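Side-chain contacts in L-ribulose 3-epimerase (PDB 7CJ7), which catalyses the manganese-dependent epimerisation of ketoses at C3, with highest activity toward L-ribulose: residues 18-23 and 27-32; 250-255 and 269-274; 48-53 and 101-106; 218-223 and 280-285; 12-17 and 256-261. All blocks are in the same frame, centred on the assembly; numbering follows the deposited sequence.

Contact 1: residues 18-23 and 27-32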
# COMPACT_ATOMS: atom_id res chain seq x y z
N GLY A 18 -13.47 18.34 0.90
CA GLY A 18 -12.48 17.93 1.92
C GLY A 18 -12.96 18.20 3.34
O GLY A 18 -12.33 17.70 4.28
N ASP A 19 -14.02 18.98 3.49
CA ASP A 19 -14.61 19.33 4.81
C ASP A 19 -16.12 19.14 4.71
O ASP A 19 -16.65 19.13 3.58
CB ASP A 19 -14.26 20.76 5.23
CG ASP A 19 -14.94 21.82 4.39
OD1 ASP A 19 -15.97 21.49 3.74
OD2 ASP A 19 -14.45 22.96 4.37
N TRP A 20 -16.79 19.00 5.85
CA TRP A 20 -18.26 18.91 5.90
C TRP A 20 -18.83 20.19 6.54
O TRP A 20 -19.65 20.08 7.45
CB TRP A 20 -18.72 17.64 6.63
CG TRP A 20 -20.11 17.25 6.23
CD1 TRP A 20 -21.25 17.47 6.93
CD2 TRP A 20 -20.51 16.66 4.99
NE1 TRP A 20 -22.34 17.04 6.22
CE2 TRP A 20 -21.91 16.52 5.03
CE3 TRP A 20 -19.83 16.23 3.84
CZ2 TRP A 20 -22.64 15.96 3.98
CZ3 TRP A 20 -20.54 15.68 2.80
CH2 TRP A 20 -21.93 15.55 2.87
N SER A 21 -18.39 21.35 6.06
CA SER A 21 -19.00 22.67 6.37
C SER A 21 -20.38 22.74 5.71
O SER A 21 -20.69 21.87 4.89
CB SER A 21 -18.12 23.79 5.90
OG SER A 21 -18.06 23.81 4.48
N ALA A 22 -21.19 23.75 6.06
CA ALA A 22 -22.48 24.01 5.39
C ALA A 22 -22.27 23.98 3.88
O ALA A 22 -23.07 23.33 3.18
CB ALA A 22 -23.06 25.33 5.84
N ALA A 23 -21.23 24.66 3.40
CA ALA A 23 -20.90 24.83 1.97
C ALA A 23 -20.42 23.50 1.39
O ALA A 23 -20.88 23.14 0.28
CB ALA A 23 -19.87 25.91 1.80
N LYS A 27 -22.18 21.26 -1.62
CA LYS A 27 -21.37 20.98 -2.83
C LYS A 27 -21.38 19.48 -3.07
O LYS A 27 -21.65 19.05 -4.21
CB LYS A 27 -19.96 21.53 -2.63
CG LYS A 27 -19.04 21.48 -3.84
CD LYS A 27 -17.84 22.36 -3.60
CE LYS A 27 -16.89 22.44 -4.77
NZ LYS A 27 -16.05 21.22 -4.87
N ALA A 28 -21.12 18.69 -2.02
CA ALA A 28 -20.99 17.22 -2.10
C ALA A 28 -22.36 16.60 -2.41
O ALA A 28 -22.43 15.71 -3.27
CB ALA A 28 -20.39 16.68 -0.83
N ILE A 29 -23.41 17.05 -1.73
CA ILE A 29 -24.77 16.45 -1.87
C ILE A 29 -25.30 16.81 -3.26
O ILE A 29 -25.78 15.90 -3.96
CB ILE A 29 -25.68 16.87 -0.70
CG1 ILE A 29 -25.25 16.12 0.57
CG2 ILE A 29 -27.14 16.64 -1.04
CD1 ILE A 29 -25.89 16.63 1.84
N ALA A 30 -25.16 18.06 -3.69
CA ALA A 30 -25.57 18.51 -5.03
C ALA A 30 -24.79 17.73 -6.09
O ALA A 30 -25.39 17.29 -7.09
CB ALA A 30 -25.40 20.01 -5.17
N GLY A 31 -23.49 17.51 -5.85
CA GLY A 31 -22.60 16.76 -6.77
C GLY A 31 -23.04 15.32 -6.95
O GLY A 31 -23.19 14.87 -8.09
N ALA A 32 -23.25 14.60 -5.84
CA ALA A 32 -23.70 13.19 -5.85
C ALA A 32 -25.07 13.08 -6.53
O ALA A 32 -25.25 12.17 -7.36
CB ALA A 32 -23.72 12.65 -4.45

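Contact 2: residues 250-255 and 269-274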
# COMPACT_ATOMS: atom_id res chain seq x y z
N SER A 250 -5.01 15.01 -4.66
CA SER A 250 -4.49 16.20 -3.96
C SER A 250 -5.37 17.42 -4.29
O SER A 250 -5.29 18.42 -3.56
CB SER A 250 -3.03 16.44 -4.28
OG SER A 250 -2.84 16.59 -5.68
N GLU A 251 -6.21 17.32 -5.33
CA GLU A 251 -7.19 18.36 -5.73
C GLU A 251 -8.12 18.70 -4.55
O GLU A 251 -8.43 19.89 -4.35
CB GLU A 251 -8.02 17.88 -6.92
CG GLU A 251 -8.99 18.94 -7.44
CD GLU A 251 -8.32 20.11 -8.12
OE1 GLU A 251 -8.98 21.15 -8.33
OE2 GLU A 251 -7.13 19.98 -8.45
N ILE A 252 -8.58 17.67 -3.82
CA ILE A 252 -9.55 17.82 -2.70
C ILE A 252 -8.93 17.17 -1.46
O ILE A 252 -8.78 15.92 -1.47
CB ILE A 252 -10.92 17.20 -3.04
CG1 ILE A 252 -11.48 17.71 -4.37
CG2 ILE A 252 -11.90 17.41 -1.90
CD1 ILE A 252 -12.08 19.09 -4.31
N VAL A 253 -8.57 17.99 -0.47
CA VAL A 253 -7.76 17.58 0.72
C VAL A 253 -8.63 17.68 1.97
O VAL A 253 -9.19 18.77 2.23
CB VAL A 253 -6.48 18.42 0.85
CG1 VAL A 253 -5.65 18.00 2.06
CG2 VAL A 253 -5.63 18.37 -0.41
N ASP A 254 -8.74 16.58 2.72
CA ASP A 254 -9.24 16.57 4.12
C ASP A 254 -8.01 16.55 5.02
O ASP A 254 -7.33 15.53 5.10
CB ASP A 254 -10.19 15.39 4.38
CG ASP A 254 -10.70 15.28 5.81
OD1 ASP A 254 -9.90 15.52 6.75
OD2 ASP A 254 -11.89 14.94 5.99
N PRO A 255 -7.68 17.69 5.66
CA PRO A 255 -6.43 17.85 6.41
C PRO A 255 -5.93 16.57 7.09
O PRO A 255 -4.75 16.27 6.96
CB PRO A 255 -6.84 18.91 7.43
CG PRO A 255 -7.74 19.83 6.64
CD PRO A 255 -8.50 18.91 5.71
N HIS A 269 -9.02 16.48 -11.30
CA HIS A 269 -9.32 17.88 -10.90
C HIS A 269 -10.83 18.12 -10.96
O HIS A 269 -11.31 18.95 -10.18
CB HIS A 269 -8.53 18.86 -11.78
CG HIS A 269 -8.84 18.72 -13.23
ND1 HIS A 269 -9.88 19.40 -13.83
CD2 HIS A 269 -8.28 17.95 -14.19
CE1 HIS A 269 -9.94 19.07 -15.11
NE2 HIS A 269 -8.97 18.17 -15.35
N ASP A 270 -11.54 17.40 -11.84
CA ASP A 270 -12.98 17.62 -12.16
C ASP A 270 -13.84 16.55 -11.47
O ASP A 270 -13.98 15.45 -12.05
CB ASP A 270 -13.19 17.62 -13.68
CG ASP A 270 -14.57 18.05 -14.14
OD1 ASP A 270 -14.66 18.58 -15.24
OD2 ASP A 270 -15.55 17.82 -13.40
N SER A 271 -14.38 16.86 -10.30
CA SER A 271 -15.20 15.95 -9.46
C SER A 271 -16.37 15.40 -10.29
O SER A 271 -16.62 14.19 -10.22
CB SER A 271 -15.72 16.64 -8.22
OG SER A 271 -14.66 17.15 -7.43
N ASP A 272 -17.08 16.24 -11.04
CA ASP A 272 -18.29 15.83 -11.79
C ASP A 272 -17.92 14.82 -12.88
O ASP A 272 -18.64 13.84 -13.05
CB ASP A 272 -19.02 17.03 -12.37
CG ASP A 272 -19.58 17.94 -11.29
OD1 ASP A 272 -19.82 17.44 -10.17
OD2 ASP A 272 -19.77 19.14 -11.58
N ASP A 273 -16.82 15.05 -13.59
CA ASP A 273 -16.38 14.14 -14.68
C ASP A 273 -16.01 12.79 -14.05
O ASP A 273 -16.45 11.73 -14.54
CB ASP A 273 -15.21 14.73 -15.45
CG ASP A 273 -14.79 13.85 -16.61
OD1 ASP A 273 -15.57 13.77 -17.57
OD2 ASP A 273 -13.72 13.24 -16.53
N LEU A 274 -15.20 12.84 -13.00
CA LEU A 274 -14.72 11.63 -12.30
C LEU A 274 -15.92 10.82 -11.81
O LEU A 274 -15.97 9.62 -12.11
CB LEU A 274 -13.82 12.03 -11.14
CG LEU A 274 -13.34 10.86 -10.28
CD1 LEU A 274 -12.22 10.10 -10.98
CD2 LEU A 274 -12.90 11.35 -8.91

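Contact 3: residues 48-53 and 101-106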
# COMPACT_ATOMS: atom_id res chain seq x y z
N TRP A 48 -18.65 15.04 15.84
CA TRP A 48 -19.15 16.24 16.58
C TRP A 48 -19.11 17.48 15.69
O TRP A 48 -19.71 18.48 16.08
CB TRP A 48 -18.37 16.47 17.88
CG TRP A 48 -18.63 15.43 18.93
CD1 TRP A 48 -19.65 15.41 19.83
CD2 TRP A 48 -17.85 14.25 19.17
NE1 TRP A 48 -19.56 14.30 20.62
CE2 TRP A 48 -18.47 13.57 20.25
CE3 TRP A 48 -16.69 13.71 18.61
CZ2 TRP A 48 -17.97 12.37 20.75
CZ3 TRP A 48 -16.19 12.52 19.11
CH2 TRP A 48 -16.83 11.86 20.16
N GLN A 49 -18.44 17.40 14.53
CA GLN A 49 -18.14 18.57 13.66
C GLN A 49 -19.31 18.82 12.71
O GLN A 49 -19.36 19.92 12.12
CB GLN A 49 -16.86 18.30 12.86
CG GLN A 49 -16.07 19.56 12.53
CD GLN A 49 -15.58 20.28 13.76
OE1 GLN A 49 -14.42 20.67 13.86
NE2 GLN A 49 -16.47 20.46 14.73
N ILE A 50 -20.20 17.85 12.54
CA ILE A 50 -21.24 17.87 11.48
C ILE A 50 -22.49 18.58 12.01
O ILE A 50 -22.94 18.23 13.11
CB ILE A 50 -21.54 16.45 10.98
CG1 ILE A 50 -22.69 16.43 9.98
CG2 ILE A 50 -21.82 15.50 12.13
CD1 ILE A 50 -22.74 15.18 9.15
N ASP A 51 -23.02 19.55 11.26
CA ASP A 51 -24.35 20.16 11.52
C ASP A 51 -25.41 19.21 10.98
O ASP A 51 -25.69 19.25 9.77
CB ASP A 51 -24.47 21.57 10.93
CG ASP A 51 -25.77 22.28 11.29
OD1 ASP A 51 -26.76 21.59 11.62
OD2 ASP A 51 -25.79 23.53 11.21
N VAL A 52 -25.96 18.36 11.84
CA VAL A 52 -26.81 17.22 11.42
C VAL A 52 -28.13 17.74 10.82
O VAL A 52 -28.52 17.24 9.76
CB VAL A 52 -27.07 16.27 12.59
CG1 VAL A 52 -27.99 15.14 12.17
CG2 VAL A 52 -25.76 15.73 13.16
N ALA A 53 -28.77 18.72 11.45
CA ALA A 53 -30.07 19.26 10.98
C ALA A 53 -29.89 19.84 9.56
O ALA A 53 -30.74 19.58 8.69
CB ALA A 53 -30.59 20.27 11.96
N TYR A 101 -28.06 7.62 12.51
CA TYR A 101 -29.50 7.42 12.81
C TYR A 101 -30.28 8.70 12.50
O TYR A 101 -31.36 8.63 11.88
CB TYR A 101 -29.73 7.01 14.27
CG TYR A 101 -31.19 6.87 14.63
CD1 TYR A 101 -31.89 5.71 14.38
CD2 TYR A 101 -31.88 7.93 15.20
CE1 TYR A 101 -33.23 5.58 14.71
CE2 TYR A 101 -33.22 7.83 15.52
CZ TYR A 101 -33.89 6.65 15.28
OH TYR A 101 -35.21 6.54 15.62
N ALA A 102 -29.74 9.85 12.90
CA ALA A 102 -30.40 11.17 12.74
C ALA A 102 -30.54 11.51 11.24
O ALA A 102 -31.50 12.21 10.88
CB ALA A 102 -29.63 12.23 13.50
N LEU A 103 -29.63 11.02 10.40
CA LEU A 103 -29.65 11.26 8.93
C LEU A 103 -30.48 10.20 8.21
O LEU A 103 -30.54 10.26 6.96
CB LEU A 103 -28.22 11.30 8.40
CG LEU A 103 -27.40 12.49 8.90
CD1 LEU A 103 -26.00 12.46 8.34
CD2 LEU A 103 -28.09 13.80 8.57
N GLY A 104 -31.06 9.26 8.96
CA GLY A 104 -31.92 8.18 8.44
C GLY A 104 -31.11 7.12 7.71
O GLY A 104 -31.68 6.40 6.90
N GLY A 105 -29.80 7.04 7.98
CA GLY A 105 -28.91 6.04 7.36
C GLY A 105 -28.94 4.74 8.14
O GLY A 105 -29.38 4.76 9.29
N SER A 106 -28.49 3.64 7.53
CA SER A 106 -28.57 2.28 8.11
C SER A 106 -27.22 1.56 8.06
O SER A 106 -27.18 0.39 8.49
CB SER A 106 -29.64 1.48 7.42
OG SER A 106 -29.44 1.51 6.02

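Contact 4: residues 218-223 and 280-285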
# COMPACT_ATOMS: atom_id res chain seq x y z
N GLY A 218 -7.63 6.68 -8.47
CA GLY A 218 -8.06 7.68 -9.47
C GLY A 218 -9.24 7.20 -10.32
O GLY A 218 -10.09 6.47 -9.80
N TYR A 219 -9.28 7.63 -11.59
CA TYR A 219 -10.34 7.24 -12.55
C TYR A 219 -10.44 5.71 -12.63
O TYR A 219 -9.42 5.01 -12.79
CB TYR A 219 -10.05 7.83 -13.94
CG TYR A 219 -10.54 9.24 -14.13
CD1 TYR A 219 -9.74 10.33 -13.83
CD2 TYR A 219 -11.80 9.48 -14.67
CE1 TYR A 219 -10.18 11.63 -14.02
CE2 TYR A 219 -12.25 10.78 -14.88
CZ TYR A 219 -11.45 11.85 -14.54
OH TYR A 219 -11.91 13.13 -14.72
N LEU A 220 -11.66 5.17 -12.58
CA LEU A 220 -11.87 3.72 -12.76
C LEU A 220 -11.47 3.35 -14.20
O LEU A 220 -11.85 4.08 -15.15
CB LEU A 220 -13.32 3.34 -12.46
CG LEU A 220 -13.85 3.69 -11.06
CD1 LEU A 220 -15.24 3.11 -10.84
CD2 LEU A 220 -12.90 3.22 -9.97
N GLY A 221 -10.72 2.26 -14.35
CA GLY A 221 -10.35 1.69 -15.66
C GLY A 221 -8.99 2.16 -16.13
O GLY A 221 -8.59 1.74 -17.22
N THR A 222 -8.30 3.01 -15.36
CA THR A 222 -6.98 3.60 -15.73
C THR A 222 -5.87 3.02 -14.86
O THR A 222 -4.76 3.59 -14.83
CB THR A 222 -6.98 5.13 -15.61
OG1 THR A 222 -7.06 5.48 -14.23
CG2 THR A 222 -8.11 5.77 -16.39
N GLY A 223 -6.18 1.96 -14.12
CA GLY A 223 -5.21 1.31 -13.22
C GLY A 223 -5.15 -0.18 -13.47
O GLY A 223 -5.36 -0.61 -14.62
N GLU A 280 -21.09 5.35 -14.34
CA GLU A 280 -21.31 4.67 -15.64
C GLU A 280 -20.47 3.39 -15.70
O GLU A 280 -20.99 2.34 -16.15
CB GLU A 280 -20.95 5.60 -16.80
CG GLU A 280 -21.23 5.02 -18.17
CD GLU A 280 -20.59 5.79 -19.31
OE1 GLU A 280 -19.42 6.23 -19.17
OE2 GLU A 280 -21.27 5.97 -20.34
N PHE A 281 -19.20 3.47 -15.30
CA PHE A 281 -18.26 2.32 -15.27
C PHE A 281 -18.87 1.17 -14.44
O PHE A 281 -18.87 0.02 -14.87
CB PHE A 281 -16.91 2.76 -14.71
CG PHE A 281 -15.84 1.70 -14.71
CD1 PHE A 281 -15.77 0.76 -13.69
CD2 PHE A 281 -14.92 1.62 -15.74
CE1 PHE A 281 -14.81 -0.23 -13.71
CE2 PHE A 281 -13.94 0.63 -15.75
CZ PHE A 281 -13.90 -0.29 -14.73
N ILE A 282 -19.36 1.49 -13.25
CA ILE A 282 -19.92 0.48 -12.30
C ILE A 282 -21.22 -0.10 -12.89
O ILE A 282 -21.35 -1.33 -12.93
CB ILE A 282 -20.13 1.11 -10.92
CG1 ILE A 282 -18.78 1.49 -10.28
CG2 ILE A 282 -20.94 0.20 -10.02
CD1 ILE A 282 -18.91 2.44 -9.12
N LYS A 283 -22.13 0.74 -13.36
CA LYS A 283 -23.47 0.26 -13.79
C LYS A 283 -23.33 -0.58 -15.06
O LYS A 283 -24.17 -1.47 -15.28
CB LYS A 283 -24.42 1.44 -13.94
CG LYS A 283 -24.91 2.00 -12.61
CD LYS A 283 -26.09 2.92 -12.74
CE LYS A 283 -26.63 3.30 -11.38
NZ LYS A 283 -27.80 4.19 -11.49
N GLN A 284 -22.30 -0.34 -15.86
CA GLN A 284 -22.07 -1.14 -17.09
C GLN A 284 -21.65 -2.57 -16.70
O GLN A 284 -21.84 -3.49 -17.52
CB GLN A 284 -21.02 -0.47 -17.96
CG GLN A 284 -20.78 -1.21 -19.27
CD GLN A 284 -19.68 -0.57 -20.08
OE1 GLN A 284 -18.87 -1.26 -20.70
NE2 GLN A 284 -19.65 0.76 -20.07
N ARG A 285 -21.12 -2.75 -15.48
CA ARG A 285 -20.51 -4.04 -15.05
C ARG A 285 -21.33 -4.73 -13.96
O ARG A 285 -21.07 -5.92 -13.70
CB ARG A 285 -19.08 -3.80 -14.56
CG ARG A 285 -18.13 -3.46 -15.69
CD ARG A 285 -16.87 -2.76 -15.23
NE ARG A 285 -16.02 -2.53 -16.38
CZ ARG A 285 -16.17 -1.53 -17.25
NH1 ARG A 285 -15.35 -1.43 -18.28
NH2 ARG A 285 -17.14 -0.64 -17.10

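Contact 5: residues 12-17 and 256-261. With SOL (L-sorbose), chain C.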
# COMPACT_ATOMS: atom_id res chain seq x y z
N HIS A 12 -18.35 8.65 -2.27
CA HIS A 12 -17.65 9.10 -1.05
C HIS A 12 -17.54 10.62 -1.09
O HIS A 12 -17.29 11.17 -2.18
CB HIS A 12 -16.29 8.40 -0.95
CG HIS A 12 -15.63 8.60 0.36
ND1 HIS A 12 -14.79 9.66 0.60
CD2 HIS A 12 -15.66 7.87 1.50
CE1 HIS A 12 -14.34 9.58 1.83
NE2 HIS A 12 -14.85 8.49 2.40
N ALA A 13 -17.73 11.29 0.06
CA ALA A 13 -17.77 12.77 0.16
C ALA A 13 -16.50 13.39 -0.44
O ALA A 13 -16.61 14.47 -1.04
CB ALA A 13 -17.97 13.16 1.60
N LEU A 14 -15.35 12.72 -0.30
CA LEU A 14 -14.02 13.29 -0.67
C LEU A 14 -13.87 13.37 -2.19
O LEU A 14 -12.83 13.88 -2.67
CB LEU A 14 -12.91 12.43 -0.07
CG LEU A 14 -12.24 13.00 1.17
CD1 LEU A 14 -11.32 14.16 0.80
CD2 LEU A 14 -13.27 13.44 2.19
N VAL A 15 -14.84 12.85 -2.94
CA VAL A 15 -14.89 13.05 -4.41
C VAL A 15 -15.19 14.53 -4.67
O VAL A 15 -14.72 15.05 -5.70
CB VAL A 15 -15.90 12.11 -5.08
CG1 VAL A 15 -16.21 12.55 -6.50
CG2 VAL A 15 -15.39 10.68 -5.06
N TRP A 16 -15.87 15.20 -3.73
CA TRP A 16 -16.40 16.57 -3.93
C TRP A 16 -15.85 17.58 -2.91
O TRP A 16 -15.60 18.72 -3.33
CB TRP A 16 -17.93 16.57 -3.90
CG TRP A 16 -18.56 15.86 -5.06
CD1 TRP A 16 -18.79 16.35 -6.31
CD2 TRP A 16 -19.10 14.53 -5.05
NE1 TRP A 16 -19.42 15.41 -7.08
CE2 TRP A 16 -19.63 14.28 -6.33
CE3 TRP A 16 -19.19 13.53 -4.07
CZ2 TRP A 16 -20.21 13.07 -6.67
CZ3 TRP A 16 -19.78 12.33 -4.41
CH2 TRP A 16 -20.29 12.11 -5.69
N SER A 17 -15.73 17.21 -1.64
CA SER A 17 -15.45 18.15 -0.53
C SER A 17 -14.46 17.55 0.47
O SER A 17 -14.65 16.40 0.86
CB SER A 17 -16.71 18.57 0.18
OG SER A 17 -17.57 19.27 -0.69
N LYS A 256 -6.82 15.84 7.77
CA LYS A 256 -6.45 14.58 8.47
C LYS A 256 -6.37 13.41 7.47
O LYS A 256 -5.23 12.91 7.23
CB LYS A 256 -7.44 14.24 9.59
CG LYS A 256 -7.14 12.91 10.27
CD LYS A 256 -7.56 12.83 11.72
CE LYS A 256 -8.75 11.93 11.91
NZ LYS A 256 -9.33 12.05 13.27
N LEU A 257 -7.53 12.99 6.93
CA LEU A 257 -7.70 11.72 6.16
C LEU A 257 -6.70 11.67 5.00
O LEU A 257 -6.10 10.60 4.80
CB LEU A 257 -9.15 11.62 5.65
CG LEU A 257 -9.52 10.32 4.94
CD1 LEU A 257 -9.29 9.12 5.84
CD2 LEU A 257 -10.97 10.35 4.46
N SER A 258 -6.52 12.77 4.27
CA SER A 258 -5.72 12.77 3.01
C SER A 258 -4.26 12.41 3.31
O SER A 258 -3.66 11.65 2.51
CB SER A 258 -5.86 14.08 2.28
OG SER A 258 -7.18 14.22 1.76
N ASN A 259 -3.71 12.91 4.42
CA ASN A 259 -2.29 12.67 4.79
C ASN A 259 -2.16 11.26 5.38
O ASN A 259 -1.15 10.59 5.08
CB ASN A 259 -1.75 13.78 5.68
CG ASN A 259 -1.57 15.06 4.90
OD1 ASN A 259 -1.17 15.03 3.73
ND2 ASN A 259 -1.87 16.19 5.52
N THR A 260 -3.17 10.78 6.12
CA THR A 260 -3.20 9.38 6.61
C THR A 260 -3.16 8.42 5.41
O THR A 260 -2.46 7.37 5.49
CB THR A 260 -4.41 9.11 7.51
OG1 THR A 260 -4.33 9.99 8.63
CG2 THR A 260 -4.47 7.69 8.00
N LEU A 261 -3.86 8.76 4.33
CA LEU A 261 -4.00 7.89 3.13
C LEU A 261 -2.87 8.17 2.12
O LEU A 261 -2.87 7.54 1.05
CB LEU A 261 -5.37 8.11 2.48
CG LEU A 261 -6.57 7.73 3.35
CD1 LEU A 261 -7.86 7.81 2.55
CD2 LEU A 261 -6.39 6.34 3.95
C1 SOL C . -9.38 3.99 3.52
O1 SOL C . -8.28 3.61 2.73
C2 SOL C . -10.68 3.63 2.88
O2 SOL C . -10.73 2.76 2.03
C3 SOL C . -11.93 4.40 3.27
O3 SOL C . -13.10 3.69 2.94
C4 SOL C . -11.92 4.75 4.76
O4 SOL C . -11.91 3.55 5.53
C5 SOL C . -13.12 5.59 5.20
O5 SOL C . -13.12 5.71 6.62
C6 SOL C . -13.14 6.98 4.59
O6 SOL C . -14.31 7.69 5.01

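Contact 1: residues 18-23 and 27-32
The apolar part of this contact is the indole of Trp20 lying against the first turns of helix 22-35. Its six-membered ring does the touching. Trp20 CZ3 reaches Ala28 CB at 3.8 Å. Trp20 CZ2 meets Ile29 CD1 at 3.9 Å, and CH2 sits between the two partners. Both methyls approach the ring obliquely. The side chains of Trp20 and Ile29 cross at about a right angle. Trp20 has CG anti to its own N (chi1 -157°), which carries the indole over to the helix.

One backbone bond joins the segments. Lys27 N donates to Ala23 O at 3.0 Å, nearly straight at 161°, an i to i+4 bond of the first helical turn. The other polar bonds use side chains, for capping and local ties. Ser21 is the N-cap, and its OG serves Gly24 N. Ser21 OG also bonds Asp19 OD1 at 3.2 Å, meeting the carboxylate from above its plane. Trp20 NE1 is satisfied by Thr55 OG1 of helix 52-61, which fixes the rotation of the indole.

A serine in place of Trp20 would probably leave a gap beside Ala28 and Ile29, and Thr55 OG1 without its indole donor.

Ile40 and Ile42 of strand 39-43 also touch the indole. The arrangement belongs to the first beta-alpha-beta unit of the TIM barrel, where the loop after strand 8-12 turns into its helix.

Contact 2: residues 250-255 and 269-274
Glu251 CG stands anti to the backbone N (chi1 -176°), and the chain then bends at chi2 (69°). This lays the side chain of Glu251 along the backbone of His269. His269 CG lies between its own N and carbonyl carbon, so the imidazole leads away and CB and CA are left to face the glutamate.

The contact is therefore one of van der Waals touches. Glu251 CG is 3.6 Å from His269 O and equally near His269 CA. Glu251 OE2 comes to 3.8 Å from His269 CB. The carboxylate and imidazole planes are 76° apart. Their ionisable atoms do not meet: Glu251 OE1 and His269 ND1 are 5.8 Å apart, so any attraction between them would probably be weak.

The two segments are the loop after strand 242-245 and the start of helix 271-285, the last helix of the TIM barrel. The contact lies at the surface of the fold. Asp270 is the N-cap of that helix. Its OD2 accepts from Asp273 N at 3.1 Å, and the donor comes from well above the carboxylate plane. The backbone bond from Leu274 N to Asp270 O continues the turn.

Beside the glutamate, Ile252 CG1 stands 4.4 Å from Ser271 OG, a loose approach. That hydroxyl is bonded to Val15 O, which ties the helix start to the loop after strand 8-12. Asp272 and Asp273 form salt bridges with Arg34 and Lys277.

Contact 3: residues 48-53 and 101-106
Val52 points its CB toward segment 101-106, and one of its two branches does the touching. CG1 stands anti to the backbone N (chi1 178°). From there it meets two residues at once. Val52 CG1 is 3.6 Å from Ala102 CB. The same methyl is 3.8 Å from Leu103 CD2, so it rests between the alanine methyl and the leucine branch. Leu103 CD2 also lies 3.7 Å from Val52 O, so this methyl touches both side chain and backbone of the valine. The Val52 and Leu103 side chains run obliquely to each other.

The contact joins the start of helix 52-61 to the end of helix 83-102, two neighbouring outer helices of the TIM barrel. Each end carries its own cap. Asp51 is the N-cap of helix 52-61 and bonds Leu54 N through OD1. Helix 83-102 closes in a Schellman motif, with Gly104 at positive phi and its N bonded to Tyr101 O at 3.0 Å.

The other Leu103 branch turns to Ile50. Leu103 CD1 and Ile50 CD1 are 4.3 Å apart, a looser touch. Thr55 and Lys56 of helix 52-61 also pack on Leu103, and Ile50 continues to Val99 and Trp20.

Contact 4: residues 218-223 and 280-285
The loop after barrel strand 207-212 makes a type II beta turn from Tyr219 to Thr222, and this turn packs on the last helix of the TIM barrel, 271-285. Leu220 and Phe281 carry the contact. Leu220 CB sits over one face of the Phe281 ring, 3.8 Å from its centroid and 14° off the normal, a CH-pi contact. Further along the same side chain, Leu220 CD1 reaches Phe281 CD1 at 3.7 Å. That methyl also lies 3.9 Å from Ile282 CG1, so it fits between two successive helix residues. Phe281 has CG anti to its N (chi1 -176°), which sends the ring out to the turn.

Gly221 CA approaches Phe281 CE2 obliquely at 3.7 Å. There is little room between this CA and the ring. The glycine also takes the positive phi of the turn. Thr222 OG1 bonds Tyr219 O across the turn at 2.8 Å.

Phe227 meets the Phe281 ring edge-to-face. With an alanine in place of Phe281 the ring is gone, and Leu220 CB and Gly221 CA would probably face a gap.

The opposite face of the ring is taken by the guanidinium of Arg285. The group is held there by a bond from Arg285 NH2 to Phe281 O, 2.9 Å long, in the carbonyl plane and on a lone pair.

Contact 5: residues 12-17 and 256-261
His12 NE2 and O6 of L-sorbose share a 2.8 Å hydrogen bond, almost straight at 177°. Either could be the donor. O6 lies at the edge of the imidazole, in its plane. His12 ends strand 8-12 at the mouth of the TIM barrel and belongs to the substrate site. Its other nitrogen, ND1, accepts from Leu14 N at 3.2 Å, with the donor tilted out of the ring plane. The imidazole is thus gripped at both nitrogens, and its rotation is set. CG anti to the backbone N (chi1 -169°) turns the ring toward the sugar. Phe248 adds an edge-to-face contact with it.

Helix 257-260 brings a leucine to the same place. Leu257 CD2 is 4.3 Å from His12 CE1, at the ring edge. The same methyl, Leu257 CD2, lies 4.4 Å from Leu14 CG. Leu257 CD2 also stands 4.0 Å from C6 of L-sorbose, next to the hydroxyl that His12 holds. Ser258 OG, near Leu14, is bonded to Asp254 N. Glu158, Ser69, Glu152, His188 and Arg217 also hydrogen-bond the sugar.

At the other end of the sugar, Leu261 CD2 stands 3.5 Å from O1.

How the contacts relate
Contact 5 is the buried one and the one that holds substrate. Contact 2 lies at the surface, and contacts 1, 3 and 4 are partly buried. Contacts 2 and 4 share helix 271-285, and Tyr219 OH bonds Asp273 OD2 between them. Contact 5 meets contact 1 through Lys27 NZ and Trp16 O, and contact 2 by a hydroxyl bond at the helix start. Trp20 packs on Ile50, joining contact 1 to contact 3. Contact 3 is aliphatic, whereas contacts 1 and 4 each use an aromatic ring, from the loop in contact 1 and from the helix in contact 4. Contact 2 touches mainly through the glutamate chain and backbone. Contacts 4 and 5 also touch the second subunit.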